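Local structure of NH(3)-dependent NAD(+) synthetase (Francisella tularensis subsp. holarctica LVS, 3FIU) at residues G38-K51 / V174-L188. The protein belongs to the NAD synthase family of the HUP clan, has a parallel beta-sheet flanked by helices, and binds adenosine monophosphate, pyrophosphate and magnesium. Residues are numbered along the deposited sequence; the frame is centred on the assembly and turned at random.
Sequences GGIDSAVAASLAVK and VFELGKYLDVPKNIL. With MG (magnesium ion), chain E; POP (pyrophosphate 2-), chain H; AMP (adenosine monophosphate), chain G.
The PP-loop (SGGIDS) leads into helix 40-51, and Ile-40 in its first turn packs as a knob into a hole formed by Val-174, Phe-175, Gly-178 and Ile-187. Ile-40 CG2 lies over the Phe-175 ring face, 4.3 Å from the centroid, a CH-pi contact. CG1, anti to the backbone N (chi1 -169°), rests 3.7 Å from Phe-175 CD2, and chi2 (66°) turns CD1 to Leu-188 CD2 and Ile-187 CG2. Gly-178 offers bare backbone, its CA 4.2 Å from Ile-40 CD1. The axes of helices 40-51 and 174-180 come within 9.3 Å at 52°. One turn on, Val-44 splits its methyls on the near side of the second helix, CG1 on Leu-177 CB and CG2 3.5 Å from Val-174 O. Leu-181 CD1 touches Val-44 CG1, Ser-47 CB and Leu-48 CD2. A Schellman motif with Asp-182 at C-prime ends helix 174-180 and turns the chain so that Val-183 and Ile-187 meet Ala-43 CB. Ser-47 OG donates to Ala-43 O (2.9 Å) from above the carbonyl plane, and one water links this OG to Leu-181 O. Asp-41 OD2 binds magnesium at 2.1 Å, a metal shared with Glu-147; OD1 makes a salt bridge with Lys-171 and a hydrogen bond with Asn-144. Ser-42 N and OG both grip POP O1, OG at 2.7 Å. Apolar packing and one water bridge thus join segment 174-188 to the helix whose N-terminal end binds pyrophosphate and magnesium.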
# COMPACT_ATOMS: atom_id res chain seq x y z
N GLY A 38 -12.65 8.90 -14.75
CA GLY A 38 -13.61 9.78 -15.42
C GLY A 38 -13.80 11.04 -14.60
O GLY A 38 -14.51 11.98 -15.03
N GLY A 39 -13.12 11.09 -13.44
CA GLY A 39 -13.09 12.32 -12.59
C GLY A 39 -12.00 13.31 -12.99
O GLY A 39 -11.12 13.01 -13.79
N ILE A 40 -12.04 14.50 -12.39
CA ILE A 40 -11.11 15.58 -12.71
C ILE A 40 -9.65 15.36 -12.26
O ILE A 40 -8.72 15.74 -12.97
CB ILE A 40 -11.61 16.92 -12.11
CG1 ILE A 40 -10.80 18.09 -12.66
CG2 ILE A 40 -11.53 16.92 -10.54
CD1 ILE A 40 -11.01 18.29 -14.11
N ASP A 41 -9.44 14.76 -11.08
CA ASP A 41 -8.07 14.62 -10.53
C ASP A 41 -7.25 13.72 -11.44
O ASP A 41 -6.13 14.06 -11.83
CB ASP A 41 -8.05 14.00 -9.11
CG ASP A 41 -8.77 14.84 -8.07
OD1 ASP A 41 -8.80 16.09 -8.18
OD2 ASP A 41 -9.31 14.22 -7.10
N SER A 42 -7.82 12.57 -11.80
CA SER A 42 -7.07 11.64 -12.66
C SER A 42 -6.99 12.17 -14.08
O SER A 42 -5.97 11.96 -14.76
CB SER A 42 -7.65 10.22 -12.63
OG SER A 42 -9.05 10.24 -12.92
N ALA A 43 -8.02 12.90 -14.52
CA ALA A 43 -7.97 13.52 -15.85
C ALA A 43 -6.78 14.51 -15.96
O ALA A 43 -5.99 14.48 -16.94
CB ALA A 43 -9.30 14.21 -16.18
N VAL A 44 -6.67 15.40 -14.98
CA VAL A 44 -5.59 16.40 -14.95
C VAL A 44 -4.22 15.70 -14.86
O VAL A 44 -3.30 16.02 -15.63
CB VAL A 44 -5.81 17.43 -13.79
CG1 VAL A 44 -4.56 18.34 -13.57
CG2 VAL A 44 -7.08 18.31 -14.07
N ALA A 45 -4.08 14.79 -13.90
CA ALA A 45 -2.83 14.04 -13.74
C ALA A 45 -2.39 13.32 -15.05
O ALA A 45 -1.22 13.41 -15.46
CB ALA A 45 -2.97 13.06 -12.57
N ALA A 46 -3.34 12.66 -15.72
CA ALA A 46 -3.04 12.00 -17.02
C ALA A 46 -2.58 13.00 -18.11
O ALA A 46 -1.59 12.76 -18.80
CB ALA A 46 -4.27 11.19 -17.52
N SER A 47 -3.30 14.10 -18.23
CA SER A 47 -2.96 15.17 -19.16
C SER A 47 -1.53 15.73 -18.94
O SER A 47 -0.79 15.95 -19.90
CB SER A 47 -3.98 16.30 -19.08
OG SER A 47 -5.29 15.81 -19.38
N LEU A 48 -1.18 15.97 -17.68
CA LEU A 48 0.19 16.41 -17.35
C LEU A 48 1.23 15.37 -17.76
O LEU A 48 2.26 15.71 -18.36
CB LEU A 48 0.30 16.74 -15.86
CG LEU A 48 -0.56 17.90 -15.32
CD1 LEU A 48 -0.59 17.87 -13.79
CD2 LEU A 48 -0.05 19.24 -15.81
N ALA A 49 0.96 14.10 -17.43
CA ALA A 49 1.89 13.02 -17.77
C ALA A 49 2.13 13.02 -19.26
O ALA A 49 3.29 12.98 -19.72
CB ALA A 49 1.35 11.68 -17.34
N VAL A 50 1.04 13.08 -20.03
CA VAL A 50 1.13 13.06 -21.49
C VAL A 50 2.02 14.19 -22.02
O VAL A 50 2.78 13.98 -22.97
CB VAL A 50 -0.26 13.09 -22.16
CG1 VAL A 50 -0.09 13.27 -23.65
CG2 VAL A 50 -0.97 11.77 -21.86
N LYS A 51 1.94 15.36 -21.39
CA LYS A 51 2.73 16.53 -21.81
C LYS A 51 4.24 16.38 -21.64
O LYS A 51 5.01 17.10 -22.28
CB LYS A 51 2.27 17.79 -21.09
CG LYS A 51 0.92 18.31 -21.59
CD LYS A 51 0.90 19.81 -21.64
CE LYS A 51 -0.36 20.30 -22.33
NZ LYS A 51 -0.32 20.01 -23.79
N VAL A 174 -7.03 22.41 -9.15
CA VAL A 174 -7.14 21.23 -10.03
C VAL A 174 -8.10 21.54 -11.20
O VAL A 174 -7.77 21.27 -12.37
CB VAL A 174 -7.55 19.97 -9.25
CG1 VAL A 174 -7.78 18.77 -10.21
CG2 VAL A 174 -6.48 19.63 -8.16
N PHE A 175 -9.27 22.10 -10.89
CA PHE A 175 -10.22 22.46 -11.94
C PHE A 175 -9.66 23.50 -12.92
O PHE A 175 -9.88 23.41 -14.13
CB PHE A 175 -11.54 22.92 -11.35
CG PHE A 175 -12.46 21.81 -10.95
CD1 PHE A 175 -12.81 21.62 -9.62
CD2 PHE A 175 -13.02 20.97 -11.91
CE1 PHE A 175 -13.70 20.61 -9.23
CE2 PHE A 175 -13.90 19.94 -11.52
CZ PHE A 175 -14.23 19.76 -10.18
N GLU A 176 -8.93 24.49 -12.39
CA GLU A 176 -8.27 25.48 -13.24
C GLU A 176 -7.29 24.83 -14.22
O GLU A 176 -7.22 25.21 -15.39
CB GLU A 176 -7.53 26.53 -12.41
CG GLU A 176 -8.41 27.51 -11.71
CD GLU A 176 -7.61 28.60 -11.03
OE1 GLU A 176 -6.74 29.21 -11.71
OE2 GLU A 176 -7.84 28.85 -9.82
N LEU A 177 -6.54 23.85 -13.73
CA LEU A 177 -5.64 23.07 -14.60
C LEU A 177 -6.42 22.27 -15.64
O LEU A 177 -6.05 22.24 -16.82
CB LEU A 177 -4.76 22.14 -13.76
CG LEU A 177 -3.60 22.78 -12.99
CD1 LEU A 177 -2.88 21.70 -12.23
CD2 LEU A 177 -2.67 23.48 -13.97
N GLY A 178 -7.51 21.66 -15.21
CA GLY A 178 -8.41 20.95 -16.13
C GLY A 178 -8.87 21.82 -17.29
O GLY A 178 -8.76 21.43 -18.45
N LYS A 179 -9.36 23.01 -16.97
CA LYS A 179 -9.78 23.96 -17.98
C LYS A 179 -8.61 24.33 -18.93
O LYS A 179 -8.77 24.34 -20.15
CB LYS A 179 -10.33 25.20 -17.30
CG LYS A 179 -10.99 26.22 -18.22
CD LYS A 179 -11.39 27.46 -17.41
CE LYS A 179 -12.48 28.27 -18.12
NZ LYS A 179 -12.09 28.70 -19.50
N TYR A 180 -7.45 24.63 -18.36
CA TYR A 180 -6.26 24.98 -19.15
C TYR A 180 -5.80 23.83 -20.06
O TYR A 180 -5.31 24.07 -21.16
CB TYR A 180 -5.11 25.41 -18.20
CG TYR A 180 -3.80 25.67 -18.91
CD1 TYR A 180 -3.62 26.82 -19.67
CD2 TYR A 180 -2.75 24.75 -18.84
CE1 TYR A 180 -2.43 27.08 -20.33
CE2 TYR A 180 -1.55 24.99 -19.51
CZ TYR A 180 -1.41 26.16 -20.26
OH TYR A 180 -0.23 26.44 -20.91
N LEU A 181 -5.98 22.59 -19.60
CA LEU A 181 -5.52 21.41 -20.32
C LEU A 181 -6.59 20.80 -21.24
O LEU A 181 -6.43 19.68 -21.76
CB LEU A 181 -5.03 20.36 -19.33
CG LEU A 181 -3.87 20.77 -18.42
CD1 LEU A 181 -3.73 19.76 -17.26
CD2 LEU A 181 -2.59 20.91 -19.22
N ASP A 182 -7.69 21.53 -21.41
CA ASP A 182 -8.78 21.15 -22.32
C ASP A 182 -9.39 19.80 -22.00
O ASP A 182 -9.72 19.03 -22.91
CB ASP A 182 -8.32 21.25 -23.79
CG ASP A 182 -7.72 22.62 -24.13
OD1 ASP A 182 -8.32 23.65 -23.76
OD2 ASP A 182 -6.65 22.66 -24.75
N VAL A 183 -9.54 19.50 -20.71
CA VAL A 183 -10.15 18.27 -20.28
C VAL A 183 -11.63 18.36 -20.71
O VAL A 183 -12.21 19.42 -20.61
CB VAL A 183 -9.98 18.12 -18.72
CG1 VAL A 183 -10.97 17.17 -18.11
CG2 VAL A 183 -8.53 17.72 -18.36
N PRO A 184 -12.22 17.26 -21.23
CA PRO A 184 -13.63 17.33 -21.66
C PRO A 184 -14.60 17.94 -20.65
O PRO A 184 -14.57 17.66 -19.43
CB PRO A 184 -13.98 15.87 -21.92
CG PRO A 184 -12.70 15.34 -22.45
CD PRO A 184 -11.66 15.92 -21.52
N LYS A 185 -15.47 18.77 -21.20
CA LYS A 185 -16.47 19.50 -20.43
C LYS A 185 -17.22 18.71 -19.37
O LYS A 185 -17.41 19.22 -18.26
CB LYS A 185 -17.46 20.16 -21.40
CG LYS A 185 -18.57 20.93 -20.73
CD LYS A 185 -19.44 21.64 -21.77
CE LYS A 185 -20.67 22.31 -21.12
NZ LYS A 185 -20.26 23.33 -20.09
N ASN A 186 -17.71 17.49 -19.69
CA ASN A 186 -18.43 16.72 -18.66
C ASN A 186 -17.61 16.39 -17.42
O ASN A 186 -18.16 16.31 -16.31
CB ASN A 186 -19.07 15.44 -19.19
CG ASN A 186 -20.17 14.96 -18.28
OD1 ASN A 186 -21.12 15.69 -18.02
ND2 ASN A 186 -20.04 13.76 -17.75
N ILE A 187 -16.31 16.21 -17.62
CA ILE A 187 -15.39 15.95 -16.49
C ILE A 187 -15.23 17.23 -15.66
O ILE A 187 -15.27 17.18 -14.43
CB ILE A 187 -14.05 15.44 -17.01
CG1 ILE A 187 -14.28 14.08 -17.72
CG2 ILE A 187 -13.00 15.31 -15.86
CD1 ILE A 187 -13.01 13.54 -18.42
N LEU A 188 -15.07 18.36 -16.35
CA LEU A 188 -15.03 19.67 -15.68
C LEU A 188 -16.28 19.93 -14.84
O LEU A 188 -16.20 20.49 -13.76
CB LEU A 188 -14.85 20.82 -16.69
CG LEU A 188 -13.51 20.90 -17.47
CD1 LEU A 188 -13.48 22.09 -18.43
CD2 LEU A 188 -12.29 20.95 -16.52
MG MG E . -10.00 12.29 -6.57
P1 POP H . -10.98 11.49 -9.60
O1 POP H . -10.25 11.59 -10.92
O2 POP H . -10.01 11.36 -8.46
O3 POP H . -11.99 10.36 -9.53
O POP H . -11.74 12.91 -9.36
P2 POP H . -12.67 13.19 -8.08
O4 POP H . -11.83 13.12 -6.81
O5 POP H . -13.10 14.61 -8.34
O6 POP H . -13.87 12.28 -8.01
P AMP G . -11.60 9.30 -6.05
O1P AMP G . -10.78 10.48 -5.56
O2P AMP G . -11.86 8.28 -4.93
O3P AMP G . -12.79 9.55 -6.90
O5' AMP G . -10.59 8.42 -6.98
C5' AMP G . -9.22 8.25 -6.56
C4' AMP G . -8.44 7.68 -7.73
O4' AMP G . -8.70 6.28 -7.90
C3' AMP G . -8.82 8.28 -9.07
O3' AMP G . -8.17 9.53 -9.22
C2' AMP G . -8.30 7.22 -10.04
O2' AMP G . -6.90 7.40 -10.31
C1' AMP G . -8.55 5.92 -9.28
N9 AMP G . -9.84 5.34 -9.72
C8 AMP G . -11.04 5.44 -9.09
N7 AMP G . -12.01 4.79 -9.79
C5 AMP G . -11.42 4.30 -10.91
C6 AMP G . -11.87 3.51 -12.06
N6 AMP G . -13.17 3.16 -12.20
N1 AMP G . -10.92 3.19 -12.96
C2 AMP G . -9.62 3.55 -12.87
N3 AMP G . -9.12 4.27 -11.83
C4 AMP G . -9.99 4.65 -10.85
O HOH W 1 -6.16 17.06 -21.52
O HOH W 2 -7.87 11.66 -6.27